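Local coordinates for protein glucose 1-dehydrogenase (Haloferax mediterranei, PDB 2B5W) that oxidises D-glucose and several other aldose sugars with NAD(+) or, preferentially, NADP(+) as electron acceptor, using a catalytic zinc ion, at residues P151-Y163 against L184-K197. The protein carries 1 engineered substitution. Sequence-based numbering, arbitrary orientation.
Sequences PISITEKALEHAY and LGLLTLAMLKVDDK. With K (potassium ion), chain E; NAP (NADP nicotinamide-adenine-dinucleotide phosphate), chain I.
Tyr163 is gripped at its hydroxyl by Asp195 and over its ring by Lys197. Its CB comes only to the margin of Lys197 CE, but from CG and CD2 onward the ring lies under the Lys197 chain, whose CE stands 3.7 Å from the ring centroid and 19° off its normal, a CH-pi contact. The opposite face takes Leu159 CB. CE2 and CZ run past Asp195 OD2, and at the tip Tyr163 OH donates to Asp195 OD2 at 2.6 Å, arriving from above the carboxylate plane. A nearly straight bond from Lys197 N to Asp195 OD1 (2.8 Å, 172°) closes an Asx turn that fixes this carboxylate. A phenylalanine at Tyr163 would probably keep the ring under Lys197 but leave Asp195 OD2 without its hydroxyl donor.

Nearer the crossing, where the helix axes approach to 9.7 Å at -60°, Met191 bends at chi3 so that CE fits tightly against Thr155 CG2 (3.5 Å) and also meets Ile152 CG2. Thr155 OG1 lies 2.8 Å from Thr188 OG1 and is also hydrogen-bonded to Tyr247 of strand 243-248; Thr188 OG1 in turn donates to Leu184 O. At the other end, Leu187 CD2 packs on Pro151 CB (3.5 Å). Leu184 N donates to NADP O1N at 3.2 Å, placing helix 183-194 as the dinucleotide-binding helix that follows the first strand of a Rossmann fold; helix 149-164 packs across it, and Ile154 on that helix touches the nicotinamide end of NADP.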
ATOM      1  N   PRO A 151      11.997 -18.197   7.639  1.00 13.85           N
ATOM      2  CA  PRO A 151      12.309 -16.774   7.538  1.00 16.04           C
ATOM      3  C   PRO A 151      12.359 -16.253   6.104  1.00 14.51           C
ATOM      4  O   PRO A 151      11.874 -15.159   5.844  1.00 15.40           O
ATOM      5  CB  PRO A 151      13.691 -16.663   8.204  1.00 21.54           C
ATOM      6  CG  PRO A 151      13.910 -17.878   8.891  1.00 21.94           C
ATOM      7  CD  PRO A 151      12.925 -18.929   8.516  1.00 14.65           C
ATOM      8  N   ILE A 152      12.960 -17.020   5.195  1.00 14.77           N
ATOM      9  CA  ILE A 152      12.980 -16.609   3.771  1.00 13.15           C
ATOM     10  C   ILE A 152      11.539 -16.419   3.273  1.00 12.96           C
ATOM     11  O   ILE A 152      11.236 -15.448   2.568  1.00 15.26           O
ATOM     12  CB  ILE A 152      13.781 -17.588   2.881  1.00 15.71           C
ATOM     13  CG1 ILE A 152      15.282 -17.580   3.255  1.00 15.99           C
ATOM     14  CG2 ILE A 152      13.648 -17.190   1.387  1.00 15.79           C
ATOM     15  CD1 ILE A 152      16.074 -18.674   2.618  1.00 18.58           C
ATOM     16  N   SER A 153      10.664 -17.344   3.665  1.00 13.60           N
ATOM     17  CA  SER A 153       9.249 -17.292   3.251  1.00 15.35           C
ATOM     18  C   SER A 153       8.518 -16.043   3.709  1.00 15.94           C
ATOM     19  O   SER A 153       7.601 -15.572   3.014  1.00 15.52           O
ATOM     20  CB  SER A 153       8.484 -18.564   3.682  1.00 15.14           C
ATOM     21  OG  SER A 153       8.095 -18.559   5.030  1.00 16.75           O
ATOM     22  N   ILE A 154       8.851 -15.557   4.900  1.00 13.51           N
ATOM     23  CA  ILE A 154       8.301 -14.308   5.424  1.00 14.27           C
ATOM     24  C   ILE A 154       8.574 -13.195   4.405  1.00 14.95           C
ATOM     25  O   ILE A 154       7.693 -12.411   4.068  1.00 15.35           O
ATOM     26  CB  ILE A 154       8.883 -13.968   6.808  1.00 16.73           C
ATOM     27  CG1 ILE A 154       8.434 -14.979   7.868  1.00 17.71           C
ATOM     28  CG2 ILE A 154       8.561 -12.542   7.162  1.00 15.69           C
ATOM     29  CD1 ILE A 154       6.974 -15.043   8.103  1.00 18.46           C
ATOM     30  N   THR A 155       9.818 -13.087   3.952  1.00 14.35           N
ATOM     31  CA  THR A 155      10.167 -12.098   2.956  1.00 13.52           C
ATOM     32  C   THR A 155       9.519 -12.371   1.618  1.00 16.50           C
ATOM     33  O   THR A 155       9.095 -11.436   0.951  1.00 16.73           O
ATOM     34  CB  THR A 155      11.694 -12.007   2.846  1.00 15.68           C
ATOM     35  OG1 THR A 155      12.135 -11.471   4.110  1.00 15.38           O
ATOM     36  CG2 THR A 155      12.115 -11.026   1.756  1.00 17.15           C
ATOM     37  N   GLU A 156       9.428 -13.622   1.225  1.00 14.24           N
ATOM     38  CA  GLU A 156       8.789 -13.922  -0.053  1.00 13.38           C
ATOM     39  C   GLU A 156       7.347 -13.390  -0.039  1.00 14.14           C
ATOM     40  O   GLU A 156       6.888 -12.846  -1.040  1.00 15.96           O
ATOM     41  CB  GLU A 156       8.788 -15.408  -0.345  1.00 14.16           C
ATOM     42  CG  GLU A 156      10.139 -16.065  -0.528  1.00 14.48           C
ATOM     43  CD  GLU A 156      10.840 -15.797  -1.848  1.00 18.29           C
ATOM     44  OE1 GLU A 156      10.312 -15.061  -2.722  1.00 18.67           O
ATOM     45  OE2 GLU A 156      11.932 -16.344  -1.995  1.00 21.24           O
ATOM     46  N   LYS A 157       6.619 -13.573   1.058  1.00 15.28           N
ATOM     47  CA  LYS A 157       5.258 -13.057   1.103  1.00 15.50           C
ATOM     48  C   LYS A 157       5.242 -11.529   1.060  1.00 14.32           C
ATOM     49  O   LYS A 157       4.467 -10.923   0.326  1.00 14.95           O
ATOM     50  CB  LYS A 157       4.497 -13.527   2.351  1.00 15.80           C
ATOM     51  CG  LYS A 157       3.111 -12.867   2.449  1.00 16.46           C
ATOM     52  CD  LYS A 157       2.303 -13.226   3.679  1.00 18.49           C
ATOM     53  CE  LYS A 157       1.137 -12.244   3.844  1.00 16.49           C
ATOM     54  NZ  LYS A 157       0.235 -12.666   4.915  1.00 17.17           N
ATOM     55  N   ALA A 158       6.090 -10.886   1.869  1.00 14.30           N
ATOM     56  CA  ALA A 158       6.068  -9.456   1.942  1.00 17.35           C
ATOM     57  C   ALA A 158       6.387  -8.843   0.590  1.00 15.90           C
ATOM     58  O   ALA A 158       5.765  -7.867   0.203  1.00 15.94           O
ATOM     59  CB  ALA A 158       7.024  -8.938   3.038  1.00 16.24           C
ATOM     60  N   LEU A 159       7.376  -9.392  -0.114  1.00 16.22           N
ATOM     61  CA  LEU A 159       7.728  -8.891  -1.442  1.00 15.27           C
ATOM     62  C   LEU A 159       6.552  -9.140  -2.393  1.00 17.05           C
ATOM     63  O   LEU A 159       6.225  -8.295  -3.216  1.00 16.61           O
ATOM     64  CB  LEU A 159       9.006  -9.545  -1.978  1.00 15.55           C
ATOM     65  CG  LEU A 159      10.261  -9.318  -1.128  1.00 19.96           C
ATOM     66  CD1 LEU A 159      11.474  -9.965  -1.739  1.00 18.87           C
ATOM     67  CD2 LEU A 159      10.529  -7.857  -0.894  1.00 20.72           C
ATOM     68  N   GLU A 160       5.914 -10.309  -2.301  1.00 17.67           N
ATOM     69  CA  GLU A 160       4.760 -10.570  -3.183  1.00 18.10           C
ATOM     70  C   GLU A 160       3.703  -9.455  -3.053  1.00 15.73           C
ATOM     71  O   GLU A 160       3.207  -8.926  -4.064  1.00 16.76           O
ATOM     72  CB  GLU A 160       4.131 -11.917  -2.862  1.00 18.45           C
ATOM     73  CG  GLU A 160       3.089 -12.344  -3.895  1.00 21.73           C
ATOM     74  CD  GLU A 160       2.350 -13.628  -3.553  1.00 28.67           C
ATOM     75  OE1 GLU A 160       2.087 -13.899  -2.363  1.00 27.01           O
ATOM     76  OE2 GLU A 160       1.915 -14.288  -4.518  1.00 32.62           O
ATOM     77  N   HIS A 161       3.333  -9.122  -1.826  1.00 15.30           N
ATOM     78  CA  HIS A 161       2.296  -8.129  -1.602  1.00 16.07           C
ATOM     79  C   HIS A 161       2.756  -6.703  -1.901  1.00 16.51           C
ATOM     80  O   HIS A 161       2.038  -5.936  -2.515  1.00 16.76           O
ATOM     81  CB  HIS A 161       1.731  -8.221  -0.189  1.00 16.75           C
ATOM     82  CG  HIS A 161       0.934  -9.454   0.048  1.00 17.40           C
ATOM     83  ND1 HIS A 161      -0.435  -9.417   0.239  1.00 23.80           N
ATOM     84  CD2 HIS A 161       1.294 -10.752   0.163  1.00 17.27           C
ATOM     85  CE1 HIS A 161      -0.882 -10.655   0.405  1.00 28.27           C
ATOM     86  NE2 HIS A 161       0.151 -11.483   0.389  1.00 18.25           N
ATOM     87  N   ALA A 162       3.973  -6.352  -1.514  1.00 15.59           N
ATOM     88  CA  ALA A 162       4.522  -5.039  -1.857  1.00 15.39           C
ATOM     89  C   ALA A 162       4.637  -4.851  -3.361  1.00 14.02           C
ATOM     90  O   ALA A 162       4.211  -3.814  -3.907  1.00 16.31           O
ATOM     91  CB  ALA A 162       5.873  -4.868  -1.161  1.00 19.59           C
ATOM     92  N   TYR A 163       5.120  -5.848  -4.082  1.00 16.63           N
ATOM     93  CA  TYR A 163       5.246  -5.768  -5.519  1.00 17.85           C
ATOM     94  C   TYR A 163       3.873  -5.757  -6.180  1.00 17.72           C
ATOM     95  O   TYR A 163       3.655  -5.058  -7.191  1.00 18.37           O
ATOM     96  CB  TYR A 163       6.110  -6.897  -6.060  1.00 16.50           C
ATOM     97  CG  TYR A 163       7.560  -6.888  -5.608  1.00 14.96           C
ATOM     98  CD1 TYR A 163       8.108  -5.810  -4.916  1.00 16.04           C
ATOM     99  CD2 TYR A 163       8.396  -7.962  -5.909  1.00 17.34           C
ATOM    100  CE1 TYR A 163       9.442  -5.832  -4.528  1.00 16.78           C
ATOM    101  CE2 TYR A 163       9.708  -7.976  -5.534  1.00 18.39           C
ATOM    102  CZ  TYR A 163      10.230  -6.903  -4.844  1.00 18.31           C
ATOM    103  OH  TYR A 163      11.580  -6.934  -4.467  1.00 18.59           O
ATOM    104  N   LEU A 184      16.429 -11.310  10.040  1.00 18.02           N
ATOM    105  CA  LEU A 184      15.440 -11.112   8.959  1.00 20.48           C
ATOM    106  C   LEU A 184      15.917 -10.042   7.949  1.00 16.47           C
ATOM    107  O   LEU A 184      15.864 -10.219   6.725  1.00 15.91           O
ATOM    108  CB  LEU A 184      14.047 -10.786   9.518  1.00 18.75           C
ATOM    109  CG  LEU A 184      12.952 -10.639   8.445  1.00 19.11           C
ATOM    110  CD1 LEU A 184      12.758 -11.922   7.627  1.00 21.53           C
ATOM    111  CD2 LEU A 184      11.633 -10.142   9.060  1.00 22.23           C
ATOM    112  N   GLY A 185      16.407  -8.925   8.462  1.00 17.44           N
ATOM    113  CA  GLY A 185      16.907  -7.875   7.606  1.00 16.61           C
ATOM    114  C   GLY A 185      18.086  -8.319   6.773  1.00 16.13           C
ATOM    115  O   GLY A 185      18.140  -8.027   5.593  1.00 15.95           O
ATOM    116  N   LEU A 186      19.019  -9.073   7.349  1.00 16.24           N
ATOM    117  CA  LEU A 186      20.200  -9.456   6.594  1.00 14.72           C
ATOM    118  C   LEU A 186      19.837 -10.511   5.541  1.00 16.42           C
ATOM    119  O   LEU A 186      20.321 -10.481   4.425  1.00 17.01           O
ATOM    120  CB  LEU A 186      21.303  -9.974   7.506  1.00 16.15           C
ATOM    121  CG  LEU A 186      21.834  -8.923   8.487  1.00 17.23           C
ATOM    122  CD1 LEU A 186      22.818  -9.566   9.445  1.00 19.34           C
ATOM    123  CD2 LEU A 186      22.545  -7.825   7.780  1.00 21.49           C
ATOM    124  N   LEU A 187      18.986 -11.470   5.919  1.00 16.00           N
ATOM    125  CA  LEU A 187      18.496 -12.438   4.929  1.00 17.65           C
ATOM    126  C   LEU A 187      17.801 -11.712   3.767  1.00 16.01           C
ATOM    127  O   LEU A 187      18.035 -12.012   2.582  1.00 16.00           O
ATOM    128  CB  LEU A 187      17.518 -13.394   5.618  1.00 20.80           C
ATOM    129  CG  LEU A 187      17.101 -14.690   4.989  1.00 40.58           C
ATOM    130  CD1 LEU A 187      18.304 -15.566   4.745  1.00 23.07           C
ATOM    131  CD2 LEU A 187      16.106 -15.348   5.961  1.00 30.25           C
ATOM    132  N   THR A 188      16.967 -10.738   4.109  1.00 16.01           N
ATOM    133  CA  THR A 188      16.241  -9.972   3.142  1.00 17.66           C
ATOM    134  C   THR A 188      17.179  -9.210   2.206  1.00 18.91           C
ATOM    135  O   THR A 188      16.970  -9.176   1.000  1.00 16.23           O
ATOM    136  CB  THR A 188      15.260  -9.035   3.817  1.00 17.60           C
ATOM    137  OG1 THR A 188      14.301  -9.807   4.553  1.00 18.20           O
ATOM    138  CG2 THR A 188      14.505  -8.235   2.847  1.00 16.16           C
ATOM    139  N   LEU A 189      18.234  -8.629   2.762  1.00 15.67           N
ATOM    140  CA  LEU A 189      19.189  -7.899   1.941  1.00 15.14           C
ATOM    141  C   LEU A 189      19.830  -8.813   0.868  1.00 15.39           C
ATOM    142  O   LEU A 189      19.961  -8.416  -0.284  1.00 16.43           O
ATOM    143  CB  LEU A 189      20.228  -7.261   2.861  1.00 16.01           C
ATOM    144  CG  LEU A 189      21.278  -6.368   2.211  1.00 19.23           C
ATOM    145  CD1 LEU A 189      20.670  -5.140   1.632  1.00 19.09           C
ATOM    146  CD2 LEU A 189      22.371  -6.052   3.254  1.00 16.40           C
ATOM    147  N   ALA A 190      20.249 -10.029   1.246  1.00 16.77           N
ATOM    148  CA  ALA A 190      20.791 -10.986   0.307  1.00 15.42           C
ATOM    149  C   ALA A 190      19.746 -11.424  -0.700  1.00 15.86           C
ATOM    150  O   ALA A 190      20.042 -11.581  -1.895  1.00 17.37           O
ATOM    151  CB  ALA A 190      21.353 -12.205   1.022  1.00 16.14           C
ATOM    152  N   MET A 191      18.510 -11.605  -0.245  1.00 15.06           N
ATOM    153  CA  MET A 191      17.436 -11.899  -1.184  1.00 15.76           C
ATOM    154  C   MET A 191      17.223 -10.776  -2.226  1.00 15.60           C
ATOM    155  O   MET A 191      17.007 -11.030  -3.389  1.00 17.66           O
ATOM    156  CB  MET A 191      16.116 -12.185  -0.468  1.00 17.48           C
ATOM    157  CG  MET A 191      16.185 -13.400   0.440  1.00 15.80           C
ATOM    158  SD  MET A 191      14.705 -13.624   1.442  1.00 16.83           S
ATOM    159  CE  MET A 191      13.445 -13.784   0.142  1.00 15.57           C
ATOM    160  N   LEU A 192      17.269  -9.531  -1.797  1.00 16.05           N
ATOM    161  CA  LEU A 192      17.095  -8.405  -2.694  1.00 17.18           C
ATOM    162  C   LEU A 192      18.242  -8.337  -3.699  1.00 17.36           C
ATOM    163  O   LEU A 192      18.035  -7.988  -4.844  1.00 18.11           O
ATOM    164  CB  LEU A 192      16.934  -7.075  -1.929  1.00 16.99           C
ATOM    165  CG  LEU A 192      15.634  -6.994  -1.135  1.00 15.34           C
ATOM    166  CD1 LEU A 192      15.661  -5.843  -0.146  1.00 18.98           C
ATOM    167  CD2 LEU A 192      14.404  -6.849  -2.058  1.00 18.07           C
ATOM    168  N   LYS A 193      19.441  -8.734  -3.290  1.00 17.01           N
ATOM    169  CA  LYS A 193      20.555  -8.708  -4.211  1.00 17.72           C
ATOM    170  C   LYS A 193      20.302  -9.608  -5.408  1.00 18.55           C
ATOM    171  O   LYS A 193      20.762  -9.324  -6.524  1.00 19.90           O
ATOM    172  CB  LYS A 193      21.822  -9.149  -3.476  1.00 17.48           C
ATOM    173  CG  LYS A 193      23.082  -9.046  -4.299  1.00 21.20           C
ATOM    174  CD  LYS A 193      24.282  -9.345  -3.441  1.00 24.36           C
ATOM    175  CE  LYS A 193      25.590  -9.342  -4.233  1.00 34.67           C
ATOM    176  NZ  LYS A 193      26.014  -7.961  -4.461  1.00 28.65           N
ATOM    177  N   VAL A 194      19.619 -10.742  -5.167  1.00 16.33           N
ATOM    178  CA  VAL A 194      19.361 -11.707  -6.226  1.00 19.33           C
ATOM    179  C   VAL A 194      17.949 -11.661  -6.816  1.00 18.71           C
ATOM    180  O   VAL A 194      17.621 -12.458  -7.718  1.00 21.17           O
ATOM    181  CB  VAL A 194      19.732 -13.180  -5.806  1.00 20.12           C
ATOM    182  CG1 VAL A 194      21.181 -13.258  -5.421  1.00 26.25           C
ATOM    183  CG2 VAL A 194      18.840 -13.689  -4.706  1.00 19.43           C
ATOM    184  N   ASP A 195      17.154 -10.703  -6.352  1.00 16.68           N
ATOM    185  CA  ASP A 195      15.770 -10.547  -6.757  1.00 17.04           C
ATOM    186  C   ASP A 195      15.687 -10.301  -8.262  1.00 18.82           C
ATOM    187  O   ASP A 195      16.512  -9.582  -8.825  1.00 21.46           O
ATOM    188  CB  ASP A 195      15.148  -9.402  -5.931  1.00 17.56           C
ATOM    189  CG  ASP A 195      13.630  -9.266  -6.049  1.00 22.47           C
ATOM    190  OD1 ASP A 195      13.081  -9.185  -7.159  1.00 20.16           O
ATOM    191  OD2 ASP A 195      12.938  -9.131  -5.006  1.00 21.40           O
ATOM    192  N   ASP A 196      14.691 -10.926  -8.895  1.00 21.47           N
ATOM    193  CA  ASP A 196      14.424 -10.745 -10.321  1.00 22.54           C
ATOM    194  C   ASP A 196      14.150  -9.282 -10.723  1.00 23.85           C
ATOM    195  O   ASP A 196      14.268  -8.955 -11.899  1.00 25.16           O
ATOM    196  CB  ASP A 196      13.218 -11.610 -10.766  1.00 24.94           C
ATOM    197  CG  ASP A 196      13.482 -13.131 -10.710  1.00 31.92           C
ATOM    198  OD1 ASP A 196      14.645 -13.578 -10.759  1.00 31.79           O
ATOM    199  OD2 ASP A 196      12.534 -13.951 -10.637  1.00 42.16           O
ATOM    200  N   LYS A 197      13.785  -8.392  -9.780  1.00 21.37           N
ATOM    201  CA  LYS A 197      13.637  -6.971 -10.079  1.00 20.09           C
ATOM    202  C   LYS A 197      14.948  -6.307 -10.542  1.00 20.59           C
ATOM    203  O   LYS A 197      14.922  -5.203 -11.128  1.00 21.17           O
ATOM    204  CB  LYS A 197      13.121  -6.184  -8.868  1.00 22.30           C
ATOM    205  CG  LYS A 197      11.694  -6.504  -8.423  1.00 25.52           C
ATOM    206  CD  LYS A 197      10.668  -5.819  -9.243  1.00 21.44           C
ATOM    207  CE  LYS A 197       9.254  -6.253  -8.883  1.00 25.70           C
ATOM    208  NZ  LYS A 197       8.949  -7.626  -9.373  1.00 28.00           N
TER
HETATM  209  K     K E 902      15.884  -2.906 -12.177  1.00 23.42           K
HETATM  210  PA  NAP I 701      15.894  -8.451  15.609  1.00 29.21           P
HETATM  211  O1A NAP I 701      15.524  -7.944  16.919  1.00 41.82           O
HETATM  212  O2A NAP I 701      16.953  -9.561  15.661  1.00 40.03           O
HETATM  213  O5B NAP I 701      16.467  -7.303  14.691  1.00 25.06           O
HETATM  214  C5B NAP I 701      16.017  -5.975  14.705  1.00 22.79           C
HETATM  215  C4B NAP I 701      17.271  -5.203  14.357  1.00 18.07           C
HETATM  216  O4B NAP I 701      16.895  -3.868  14.105  1.00 20.32           O
HETATM  217  C3B NAP I 701      18.326  -5.199  15.480  1.00 22.94           C
HETATM  218  O3B NAP I 701      19.577  -5.724  15.063  1.00 20.77           O
HETATM  219  C2B NAP I 701      18.428  -3.724  15.873  1.00 22.46           C
HETATM  220  O2B NAP I 701      19.745  -3.263  16.123  1.00 23.78           O
HETATM  221  C1B NAP I 701      17.874  -3.017  14.660  1.00 23.06           C
HETATM  222  N9A NAP I 701      17.256  -1.755  15.019  1.00 20.89           N
HETATM  223  C8A NAP I 701      16.210  -1.566  15.892  1.00 22.29           C
HETATM  224  N7A NAP I 701      15.943  -0.248  15.952  1.00 21.06           N
HETATM  225  C5A NAP I 701      16.847   0.413  15.155  1.00 21.56           C
HETATM  226  C6A NAP I 701      17.068   1.756  14.834  1.00 23.68           C
HETATM  227  N6A NAP I 701      16.360   2.763  15.387  1.00 23.39           N
HETATM  228  N1A NAP I 701      18.081   2.085  13.963  1.00 22.08           N
HETATM  229  C2A NAP I 701      18.865   1.111  13.381  1.00 22.32           C
HETATM  230  N3A NAP I 701      18.663  -0.222  13.692  1.00 20.37           N
HETATM  231  C4A NAP I 701      17.665  -0.558  14.546  1.00 19.56           C
HETATM  232  O3  NAP I 701      14.655  -9.162  14.903  1.00 33.84           O
HETATM  233  PN  NAP I 701      14.545 -10.021  13.535  1.00 24.15           P
HETATM  234  O1N NAP I 701      15.479  -9.528  12.482  1.00 21.34           O
HETATM  235  O2N NAP I 701      14.439 -11.492  13.797  1.00 24.69           O
HETATM  236  O5D NAP I 701      13.108  -9.359  13.312  1.00 23.10           O
HETATM  237  C5D NAP I 701      12.990  -8.041  12.813  1.00 23.51           C
HETATM  238  C4D NAP I 701      11.575  -7.507  13.029  1.00 30.87           C
HETATM  239  O4D NAP I 701      10.682  -8.291  12.233  1.00 23.56           O
HETATM  240  C3D NAP I 701      11.082  -7.617  14.475  1.00 26.91           C
HETATM  241  O3D NAP I 701      10.356  -6.464  14.849  1.00 26.03           O
HETATM  242  C2D NAP I 701      10.195  -8.856  14.438  1.00 28.07           C
HETATM  243  O2D NAP I 701       9.229  -8.932  15.453  1.00 28.05           O
HETATM  244  C1D NAP I 701       9.592  -8.740  13.038  1.00 19.09           C
HETATM  245  N1N NAP I 701       9.161  -9.994  12.409  1.00 22.93           N
HETATM  246  C2N NAP I 701       7.945  -9.939  11.800  1.00 25.84           C
HETATM  247  C3N NAP I 701       7.491 -11.023  11.105  1.00 24.97           C
HETATM  248  C7N NAP I 701       6.231 -10.809  10.318  1.00 22.34           C
HETATM  249  O7N NAP I 701       5.730 -12.003   9.809  1.00 23.14           O
HETATM  250  N7N NAP I 701       5.714  -9.558  10.177  1.00 17.09           N
HETATM  251  C4N NAP I 701       8.221 -12.216  11.032  1.00 23.49           C
HETATM  252  C5N NAP I 701       9.465 -12.253  11.648  1.00 23.96           C
HETATM  253  C6N NAP I 701       9.946 -11.119  12.318  1.00 23.61           C
HETATM  254  P2B NAP I 701      20.413  -3.303  17.636  1.00 22.43           P
HETATM  255  O1X NAP I 701      20.626  -4.653  18.091  1.00 22.30           O
HETATM  256  O2X NAP I 701      21.717  -2.502  17.441  1.00 21.92           O
HETATM  257  O3X NAP I 701      19.486  -2.562  18.605  1.00 23.12           O